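Local coordinates for T-lymphoma invasion and metastasis-inducing protein 1 (Homo sapiens, PDB 4K2P), which probably binds membrane phosphoinositides and protein partners such as Par-3 through its PH and coiled-coil region, in cell signalling, at residues A[69-77]-A[88-96]; A[213-224]-A[232-243]. The protein carries 5 engineered substitutions. All coordinates share one frame; numbering follows the deposited sequence.

Interaction 1 of 2, residues A[69-77]-A[88-96]; sequences VWVENSIVQ and VFCLSNSLG
Ile75 and Ser92 face each other as a hydrogen-bonded antiparallel pair, and Gln77 and Cys90 repeat the pattern, so four backbone bonds lace strand 75-77 to strand 88-92, their N-to-C directions 164° apart, close to antiparallel. Between these pairs, Leu91 and Val76 share one face of the sheet. The two methyls of Leu91 diverge: CD1 packs 3.7 Å from Val71 CG1, the side chains crossing at nearly a right angle, and 4.0 Å from Val76 CG2, while CD2 lies 3.6 Å from Ser74 OG. With an alanine here, a gap would probably open between Val71, Val76 and the Ser74 hydroxyl. Ser74 OG donates from above the carbonyl plane to Val71 O (2.8 Å), adding a side-chain bond to the weak backbone bond of the type II turn from Val71 to Ser74. Val76 CG1, anti to the backbone N (chi1 -169°), runs alongside Phe89 and meets its CD2 at 3.5 Å. Past the strand, water 1 joins Ser94 N to Trp70 O and Glu72 O. Helix 106-128, the C-terminal helix of the PH fold, packs on Val76 and Phe89, whereas helix 168-203, from the CC-Ex part, packs on Ile75 and Gln77; strand 98-102 extends the sheet beyond strand 88-92.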
loop_
_atom_site.group_PDB
_atom_site.type_symbol
_atom_site.label_atom_id
_atom_site.label_comp_id
_atom_site.label_asym_id
_atom_site.label_seq_id
_atom_site.Cartn_x
_atom_site.Cartn_y
_atom_site.Cartn_z
ATOM N N VAL A 69 9.978 1.310 11.131
ATOM C CA VAL A 69 9.048 1.723 10.094
ATOM C C VAL A 69 7.646 1.355 10.535
ATOM O O VAL A 69 7.347 0.195 10.793
ATOM C CB VAL A 69 9.362 1.056 8.734
ATOM C CG1 VAL A 69 8.369 1.510 7.674
ATOM C CG2 VAL A 69 10.791 1.376 8.296
ATOM N N TRP A 70 6.793 2.364 10.618
ATOM C CA TRP A 70 5.390 2.193 10.969
ATOM C C TRP A 70 4.617 1.675 9.765
ATOM O O TRP A 70 4.632 2.306 8.717
ATOM C CB TRP A 70 4.827 3.527 11.446
ATOM C CG TRP A 70 3.423 3.492 11.955
ATOM C CD1 TRP A 70 2.900 2.651 12.897
ATOM C CD2 TRP A 70 2.359 4.362 11.559
ATOM N NE1 TRP A 70 1.574 2.944 13.104
ATOM C CE2 TRP A 70 1.218 3.991 12.295
ATOM C CE3 TRP A 70 2.262 5.420 10.646
ATOM C CZ2 TRP A 70 -0.007 4.634 12.146
ATOM C CZ3 TRP A 70 1.046 6.057 10.499
ATOM C CH2 TRP A 70 -0.072 5.665 11.247
ATOM N N VAL A 71 3.935 0.543 9.909
ATOM C CA VAL A 71 3.351 -0.132 8.753
ATOM C C VAL A 71 1.839 -0.302 8.840
ATOM O O VAL A 71 1.273 -1.098 8.092
ATOM C CB VAL A 71 3.983 -1.535 8.543
ATOM C CG1 VAL A 71 5.489 -1.408 8.384
ATOM C CG2 VAL A 71 3.649 -2.472 9.680
ATOM N N GLU A 72 1.183 0.451 9.722
ATOM C CA GLU A 72 -0.280 0.466 9.747
ATOM C C GLU A 72 -0.780 0.877 8.370
ATOM O O GLU A 72 -0.214 1.767 7.750
ATOM C CB GLU A 72 -0.831 1.430 10.811
ATOM C CG GLU A 72 -1.168 0.772 12.142
ATOM C CD GLU A 72 -1.820 1.717 13.155
ATOM O OE1 GLU A 72 -2.622 2.591 12.762
ATOM O OE2 GLU A 72 -1.523 1.577 14.359
ATOM N N ASN A 73 -1.802 0.188 7.881
ATOM C CA ASN A 73 -2.458 0.524 6.614
ATOM C C ASN A 73 -1.502 0.464 5.421
ATOM O O ASN A 73 -1.613 1.242 4.477
ATOM C CB ASN A 73 -3.122 1.905 6.704
ATOM C CG ASN A 73 -4.284 1.927 7.681
ATOM O OD1 ASN A 73 -5.137 1.039 7.671
ATOM N ND2 ASN A 73 -4.325 2.941 8.528
ATOM N N SER A 74 -0.581 -0.492 5.465
ATOM C CA SER A 74 0.357 -0.734 4.378
ATOM C C SER A 74 -0.165 -1.769 3.381
ATOM O O SER A 74 -1.157 -2.452 3.627
ATOM C CB SER A 74 1.698 -1.210 4.933
ATOM O OG SER A 74 2.343 -0.178 5.647
ATOM N N ILE A 75 0.511 -1.863 2.244
ATOM C CA ILE A 75 0.323 -2.963 1.315
ATOM C C ILE A 75 1.685 -3.607 1.090
ATOM O O ILE A 75 2.692 -2.925 0.991
ATOM C CB ILE A 75 -0.268 -2.497 -0.038
ATOM C CG1 ILE A 75 -1.703 -1.993 0.141
ATOM C CG2 ILE A 75 -0.260 -3.639 -1.054
ATOM C CD1 ILE A 75 -2.268 -1.259 -1.089
ATOM N N VAL A 76 1.704 -4.926 0.978
ATOM C CA VAL A 76 2.915 -5.648 0.662
ATOM C C VAL A 76 2.603 -6.452 -0.592
ATOM O O VAL A 76 1.533 -7.051 -0.697
ATOM C CB VAL A 76 3.386 -6.573 1.805
ATOM C CG1 VAL A 76 4.787 -7.087 1.519
ATOM C CG2 VAL A 76 3.365 -5.841 3.139
ATOM N N GLN A 77 3.536 -6.437 -1.539
ATOM C CA GLN A 77 3.404 -7.141 -2.814
ATOM C C GLN A 77 4.695 -7.872 -3.151
ATOM O O GLN A 77 5.772 -7.304 -3.042
ATOM C CB GLN A 77 3.084 -6.169 -3.956
ATOM C CG GLN A 77 1.739 -5.475 -3.861
ATOM C CD GLN A 77 0.599 -6.376 -4.270
ATOM O OE1 GLN A 77 0.311 -6.539 -5.457
ATOM N NE2 GLN A 77 -0.069 -6.956 -3.288
ATOM N N VAL A 88 11.956 -11.055 -3.752
ATOM C CA VAL A 88 11.790 -9.670 -3.350
ATOM C C VAL A 88 10.312 -9.385 -3.092
ATOM O O VAL A 88 9.455 -9.861 -3.827
ATOM C CB VAL A 88 12.336 -8.700 -4.427
ATOM C CG1 VAL A 88 12.106 -7.249 -4.031
ATOM C CG2 VAL A 88 13.811 -8.954 -4.655
ATOM N N PHE A 89 10.012 -8.674 -2.012
ATOM C CA PHE A 89 8.686 -8.085 -1.825
ATOM C C PHE A 89 8.829 -6.620 -1.457
ATOM O O PHE A 89 9.894 -6.187 -1.049
ATOM C CB PHE A 89 7.864 -8.844 -0.777
ATOM C CG PHE A 89 8.520 -8.973 0.578
ATOM C CD1 PHE A 89 9.427 -9.985 0.835
ATOM C CD2 PHE A 89 8.168 -8.123 1.616
ATOM C CE1 PHE A 89 10.003 -10.118 2.092
ATOM C CE2 PHE A 89 8.732 -8.254 2.861
ATOM C CZ PHE A 89 9.649 -9.254 3.104
ATOM N N CYS A 90 7.751 -5.858 -1.629
ATOM C CA CYS A 90 7.770 -4.410 -1.485
ATOM C C CYS A 90 6.654 -3.985 -0.544
ATOM O O CYS A 90 5.497 -4.351 -0.747
ATOM C CB CYS A 90 7.610 -3.724 -2.846
ATOM S SG CYS A 90 7.575 -1.912 -2.782
ATOM N N LEU A 91 7.007 -3.258 0.512
ATOM C CA LEU A 91 6.017 -2.660 1.400
ATOM C C LEU A 91 5.856 -1.198 1.054
ATOM O O LEU A 91 6.835 -0.476 0.955
ATOM C CB LEU A 91 6.431 -2.815 2.872
ATOM C CG LEU A 91 5.408 -2.331 3.914
ATOM C CD1 LEU A 91 5.471 -3.163 5.175
ATOM C CD2 LEU A 91 5.607 -0.868 4.270
ATOM N N SER A 92 4.621 -0.760 0.847
ATOM C CA SER A 92 4.320 0.659 0.733
ATOM C C SER A 92 3.428 1.037 1.908
ATOM O O SER A 92 2.428 0.383 2.158
ATOM C CB SER A 92 3.650 0.984 -0.606
ATOM O OG SER A 92 2.642 0.036 -0.927
ATOM N N ASN A 93 3.797 2.091 2.627
ATOM C CA ASN A 93 3.121 2.431 3.867
ATOM C C ASN A 93 2.013 3.449 3.642
ATOM O O ASN A 93 1.648 3.734 2.509
ATOM C CB ASN A 93 4.139 2.944 4.894
ATOM C CG ASN A 93 4.699 4.305 4.545
ATOM O OD1 ASN A 93 4.426 4.845 3.482
ATOM N ND2 ASN A 93 5.487 4.868 5.451
ATOM N N SER A 94 1.461 3.981 4.723
ATOM C CA SER A 94 0.329 4.895 4.624
ATOM C C SER A 94 0.754 6.327 4.309
ATOM O O SER A 94 -0.090 7.198 4.170
ATOM C CB SER A 94 -0.483 4.860 5.924
ATOM O OG SER A 94 0.271 5.386 7.002
ATOM N N LEU A 95 2.062 6.568 4.204
ATOM C CA LEU A 95 2.590 7.929 4.037
ATOM C C LEU A 95 3.106 8.273 2.633
ATOM O O LEU A 95 3.248 9.447 2.305
ATOM C CB LEU A 95 3.723 8.169 5.035
ATOM C CG LEU A 95 3.384 8.023 6.521
ATOM C CD1 LEU A 95 4.601 8.380 7.377
ATOM C CD2 LEU A 95 2.184 8.894 6.899
ATOM N N GLY A 96 3.373 7.263 1.813
ATOM C CA GLY A 96 3.926 7.481 0.483
ATOM C C GLY A 96 5.344 6.946 0.340
ATOM O O GLY A 96 5.998 7.153 -0.681
HETATM O O HOH W 1 2.185 3.051 7.582
HETATM O O HOH W 2 3.244 -2.540 -1.880
#

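Interaction 2 of 2, residues A[213-224]-A[232-243]; sequences LLAFASRPTKVA and SVSSFHALVAAR
Phe236 is the aromatic wedge of this contact, projecting from helix 233-241 into the bend between helices 210-214 and 219-228. With CG anti to the backbone N (chi1 -172°), its ring reaches the turn formed by Leu214 to Ala217. Ala217 CB sits over one face, 4.1 Å from the ring centroid and 17° off the normal, a CH-pi contact; Leu213 O approaches the ring edge in plane, 3.3 Å from CE2. The Thr221 side chain crosses that of Phe236 at about a right angle, its CG2 3.9 Å from CD1. Next to this packed core, Leu213 CD2 rests 3.8 Å from Val233 CG1, and Met190 of helix 168-203 also touches Phe236.

The packing is looser where helix 219-224 passes helix 233-241 at 114° with axes 10.3 Å apart: there the partly exposed Ala224 and Leu239 meet, CB to CD2 at 3.9 Å. A separate polar clamp holds Arg243, extended from CG to NE, with NH2 3.0 Å from Thr221 OG1, at the edge of the guanidinium; both side chains are tied to Glu186, by a salt bridge from Arg243 and a hydrogen bond from Thr221.

Ser232 caps helix 233-241 by accepting from Ser235 N. Helices 210-214, 219-228 and 233-241, the first two joined through a type I turn and packed round an inserted phenylalanine, form a small helical extension at the end of the CC-Ex region.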
loop_
_atom_site.group_PDB
_atom_site.type_symbol
_atom_site.label_atom_id
_atom_site.label_comp_id
_atom_site.label_asym_id
_atom_site.label_seq_id
_atom_site.Cartn_x
_atom_site.Cartn_y
_atom_site.Cartn_z
ATOM N N LEU A 213 -6.060 -3.571 -10.480
ATOM C CA LEU A 213 -5.973 -2.324 -9.735
ATOM C C LEU A 213 -5.335 -1.241 -10.583
ATOM O O LEU A 213 -5.805 -0.102 -10.597
ATOM C CB LEU A 213 -5.180 -2.492 -8.439
ATOM C CG LEU A 213 -4.957 -1.211 -7.628
ATOM C CD1 LEU A 213 -6.281 -0.629 -7.134
ATOM C CD2 LEU A 213 -4.022 -1.460 -6.460
ATOM N N LEU A 214 -4.252 -1.585 -11.270
ATOM C CA LEU A 214 -3.513 -0.583 -12.034
ATOM C C LEU A 214 -4.355 0.066 -13.122
ATOM O O LEU A 214 -4.122 1.216 -13.485
ATOM C CB LEU A 214 -2.262 -1.195 -12.655
ATOM C CG LEU A 214 -1.079 -1.238 -11.695
ATOM C CD1 LEU A 214 0.006 -2.132 -12.244
ATOM C CD2 LEU A 214 -0.546 0.173 -11.444
ATOM N N ALA A 215 -5.327 -0.671 -13.644
ATOM C CA ALA A 215 -6.200 -0.138 -14.682
ATOM C C ALA A 215 -7.027 1.053 -14.176
ATOM O O ALA A 215 -7.543 1.825 -14.966
ATOM C CB ALA A 215 -7.117 -1.233 -15.208
ATOM N N PHE A 216 -7.144 1.204 -12.860
ATOM C CA PHE A 216 -7.893 2.313 -12.271
ATOM C C PHE A 216 -7.057 3.574 -12.098
ATOM O O PHE A 216 -7.583 4.617 -11.728
ATOM C CB PHE A 216 -8.472 1.909 -10.907
ATOM C CG PHE A 216 -9.616 0.953 -11.005
ATOM C CD1 PHE A 216 -10.821 1.364 -11.540
ATOM C CD2 PHE A 216 -9.485 -0.356 -10.578
ATOM C CE1 PHE A 216 -11.876 0.491 -11.648
ATOM C CE2 PHE A 216 -10.533 -1.240 -10.683
ATOM C CZ PHE A 216 -11.737 -0.814 -11.219
ATOM N N ALA A 217 -5.758 3.490 -12.358
ATOM C CA ALA A 217 -4.911 4.672 -12.279
ATOM C C ALA A 217 -5.321 5.682 -13.348
ATOM O O ALA A 217 -5.409 5.358 -14.527
ATOM C CB ALA A 217 -3.435 4.296 -12.436
ATOM N N SER A 218 -5.556 6.912 -12.914
ATOM C CA SER A 218 -5.924 8.011 -13.801
ATOM C C SER A 218 -4.733 8.461 -14.632
ATOM O O SER A 218 -3.611 8.019 -14.395
ATOM C CB SER A 218 -6.461 9.176 -12.979
ATOM O OG SER A 218 -5.395 9.860 -12.348
ATOM N N ARG A 219 -4.968 9.322 -15.620
ATOM C CA ARG A 219 -3.879 9.809 -16.453
ATOM C C ARG A 219 -2.830 10.562 -15.638
ATOM O O ARG A 219 -1.644 10.286 -15.791
ATOM C CB ARG A 219 -4.404 10.681 -17.599
ATOM C CG ARG A 219 -3.306 11.149 -18.541
ATOM C CD ARG A 219 -3.844 12.008 -19.661
ATOM N NE ARG A 219 -2.762 12.674 -20.390
ATOM C CZ ARG A 219 -2.403 12.416 -21.642
ATOM N NH1 ARG A 219 -3.003 11.468 -22.333
ATOM N NH2 ARG A 219 -1.414 13.097 -22.201
ATOM N N PRO A 220 -3.248 11.482 -14.750
ATOM C CA PRO A 220 -2.216 12.176 -13.966
ATOM C C PRO A 220 -1.379 11.233 -13.107
ATOM O O PRO A 220 -0.178 11.454 -12.936
ATOM C CB PRO A 220 -3.020 13.127 -13.074
ATOM C CG PRO A 220 -4.335 13.287 -13.738
ATOM C CD PRO A 220 -4.588 12.065 -14.556
ATOM N N THR A 221 -1.999 10.180 -12.589
ATOM C CA THR A 221 -1.284 9.232 -11.752
ATOM C C THR A 221 -0.311 8.400 -12.600
ATOM O O THR A 221 0.790 8.073 -12.154
ATOM C CB THR A 221 -2.268 8.318 -10.995
ATOM O OG1 THR A 221 -3.099 9.119 -10.145
ATOM C CG2 THR A 221 -1.523 7.313 -10.134
ATOM N N LYS A 222 -0.701 8.071 -13.824
ATOM C CA LYS A 222 0.189 7.330 -14.709
ATOM C C LYS A 222 1.400 8.181 -15.081
ATOM O O LYS A 222 2.519 7.678 -15.141
ATOM C CB LYS A 222 -0.545 6.865 -15.964
ATOM C CG LYS A 222 -1.379 5.622 -15.746
ATOM C CD LYS A 222 -2.193 5.282 -16.984
ATOM C CE LYS A 222 -2.852 3.919 -16.851
ATOM N NZ LYS A 222 -3.976 3.766 -17.807
ATOM N N VAL A 223 1.169 9.468 -15.318
ATOM C CA VAL A 223 2.250 10.402 -15.605
ATOM C C VAL A 223 3.222 10.401 -14.429
ATOM O O VAL A 223 4.434 10.348 -14.624
ATOM C CB VAL A 223 1.713 11.833 -15.880
ATOM C CG1 VAL A 223 2.839 12.856 -15.904
ATOM C CG2 VAL A 223 0.957 11.871 -17.204
ATOM N N ALA A 224 2.694 10.406 -13.206
ATOM C CA ALA A 224 3.543 10.434 -12.009
ATOM C C ALA A 224 4.345 9.140 -11.854
ATOM O O ALA A 224 5.517 9.162 -11.470
ATOM C CB ALA A 224 2.706 10.682 -10.779
ATOM N N SER A 232 3.522 0.008 -10.826
ATOM C CA SER A 232 3.214 -1.154 -10.017
ATOM C C SER A 232 2.184 -0.772 -8.971
ATOM O O SER A 232 1.914 0.404 -8.753
ATOM C CB SER A 232 4.470 -1.681 -9.336
ATOM O OG SER A 232 4.879 -0.753 -8.341
ATOM N N VAL A 233 1.599 -1.773 -8.332
ATOM C CA VAL A 233 0.696 -1.538 -7.221
ATOM C C VAL A 233 1.398 -0.709 -6.157
ATOM O O VAL A 233 0.783 0.146 -5.547
ATOM C CB VAL A 233 0.195 -2.863 -6.621
ATOM C CG1 VAL A 233 -0.594 -2.620 -5.333
ATOM C CG2 VAL A 233 -0.676 -3.582 -7.637
ATOM N N SER A 234 2.688 -0.948 -5.947
ATOM C CA SER A 234 3.421 -0.259 -4.885
ATOM C C SER A 234 3.588 1.239 -5.141
ATOM O O SER A 234 3.477 2.039 -4.213
ATOM C CB SER A 234 4.795 -0.897 -4.683
ATOM O OG SER A 234 4.659 -2.226 -4.220
ATOM N N SER A 235 3.881 1.624 -6.380
ATOM C CA SER A 235 4.043 3.037 -6.705
ATOM C C SER A 235 2.681 3.742 -6.771
ATOM O O SER A 235 2.557 4.907 -6.413
ATOM C CB SER A 235 4.800 3.197 -8.024
ATOM O OG SER A 235 4.073 2.637 -9.101
ATOM N N PHE A 236 1.672 3.014 -7.231
ATOM C CA PHE A 236 0.301 3.507 -7.291
ATOM C C PHE A 236 -0.136 3.838 -5.872
ATOM O O PHE A 236 -0.631 4.927 -5.598
ATOM C CB PHE A 236 -0.599 2.441 -7.929
ATOM C CG PHE A 236 -2.009 2.889 -8.217
ATOM C CD1 PHE A 236 -2.414 4.204 -8.038
ATOM C CD2 PHE A 236 -2.934 1.972 -8.680
ATOM C CE1 PHE A 236 -3.718 4.590 -8.315
ATOM C CE2 PHE A 236 -4.236 2.357 -8.963
ATOM C CZ PHE A 236 -4.628 3.664 -8.774
ATOM N N HIS A 237 0.098 2.895 -4.963
ATOM C CA HIS A 237 -0.265 3.067 -3.568
ATOM C C HIS A 237 0.488 4.233 -2.968
ATOM O O HIS A 237 -0.095 5.027 -2.257
ATOM C CB HIS A 237 0.008 1.813 -2.741
ATOM C CG HIS A 237 -0.434 1.948 -1.318
ATOM N ND1 HIS A 237 0.211 1.337 -0.265
ATOM C CD2 HIS A 237 -1.457 2.648 -0.774
ATOM C CE1 HIS A 237 -0.397 1.647 0.865
ATOM N NE2 HIS A 237 -1.410 2.444 0.583
ATOM N N ALA A 238 1.788 4.333 -3.244
ATOM C CA ALA A 238 2.595 5.401 -2.661
ATOM C C ALA A 238 2.058 6.773 -3.074
ATOM O O ALA A 238 1.994 7.695 -2.264
ATOM C CB ALA A 238 4.057 5.259 -3.066
ATOM N N LEU A 239 1.676 6.897 -4.339
ATOM C CA LEU A 239 1.178 8.157 -4.872
ATOM C C LEU A 239 -0.156 8.528 -4.229
ATOM O O LEU A 239 -0.379 9.674 -3.851
ATOM C CB LEU A 239 1.048 8.058 -6.392
ATOM C CG LEU A 239 2.385 8.014 -7.128
ATOM C CD1 LEU A 239 2.212 7.491 -8.541
ATOM C CD2 LEU A 239 3.021 9.395 -7.146
ATOM N N VAL A 240 -1.029 7.545 -4.069
ATOM C CA VAL A 240 -2.328 7.779 -3.474
ATOM C C VAL A 240 -2.200 8.138 -1.999
ATOM O O VAL A 240 -2.856 9.057 -1.525
ATOM C CB VAL A 240 -3.247 6.551 -3.630
ATOM C CG1 VAL A 240 -4.515 6.695 -2.760
ATOM C CG2 VAL A 240 -3.630 6.373 -5.082
ATOM N N ALA A 241 -1.351 7.412 -1.279
ATOM C CA ALA A 241 -1.196 7.608 0.157
ATOM C C ALA A 241 -0.580 8.965 0.440
ATOM O O ALA A 241 -0.878 9.591 1.456
ATOM C CB ALA A 241 -0.349 6.495 0.767
ATOM N N ALA A 242 0.269 9.430 -0.468
ATOM C CA ALA A 242 0.946 10.710 -0.279
ATOM C C ALA A 242 -0.041 11.886 -0.314
ATOM O O ALA A 242 0.294 12.997 0.098
ATOM C CB ALA A 242 2.013 10.899 -1.333
ATOM N N ARG A 243 -1.250 11.652 -0.814
ATOM C CA ARG A 243 -2.260 12.712 -0.856
ATOM C C ARG A 243 -2.896 12.986 0.500
ATOM O O ARG A 243 -3.453 14.059 0.715
ATOM C CB ARG A 243 -3.355 12.367 -1.854
ATOM C CG ARG A 243 -2.862 12.185 -3.262
ATOM C CD ARG A 243 -3.957 11.568 -4.092
ATOM N NE ARG A 243 -3.494 11.179 -5.413
ATOM C CZ ARG A 243 -4.234 10.500 -6.280
ATOM N NH1 ARG A 243 -5.468 10.127 -5.955
ATOM N NH2 ARG A 243 -3.732 10.181 -7.458
#

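How the interactions relate
Interaction 1 closes before interaction 2 opens along the chain, the first in the PH domain and the second in the CC-Ex domain, yet their centres lie only 14 Å apart. Helix 233-241 brings them together: one of its sides carries Phe236 into interaction 2, while His237 reaches the sheet, where its ND1 lies 2.8 Å from Ser92 OG in a probable hydrogen bond. Packing between Cys90 and Ser234, and between Ser94 and Ala241, extends this seam. Helix 168-203 touches both contacts, through Ile75 and Gln77 in one and Val233 and Phe236 in the other. The PH sheet and the C-terminal helices thus pack against each other, which suggests that the two regions are not independent in this construct.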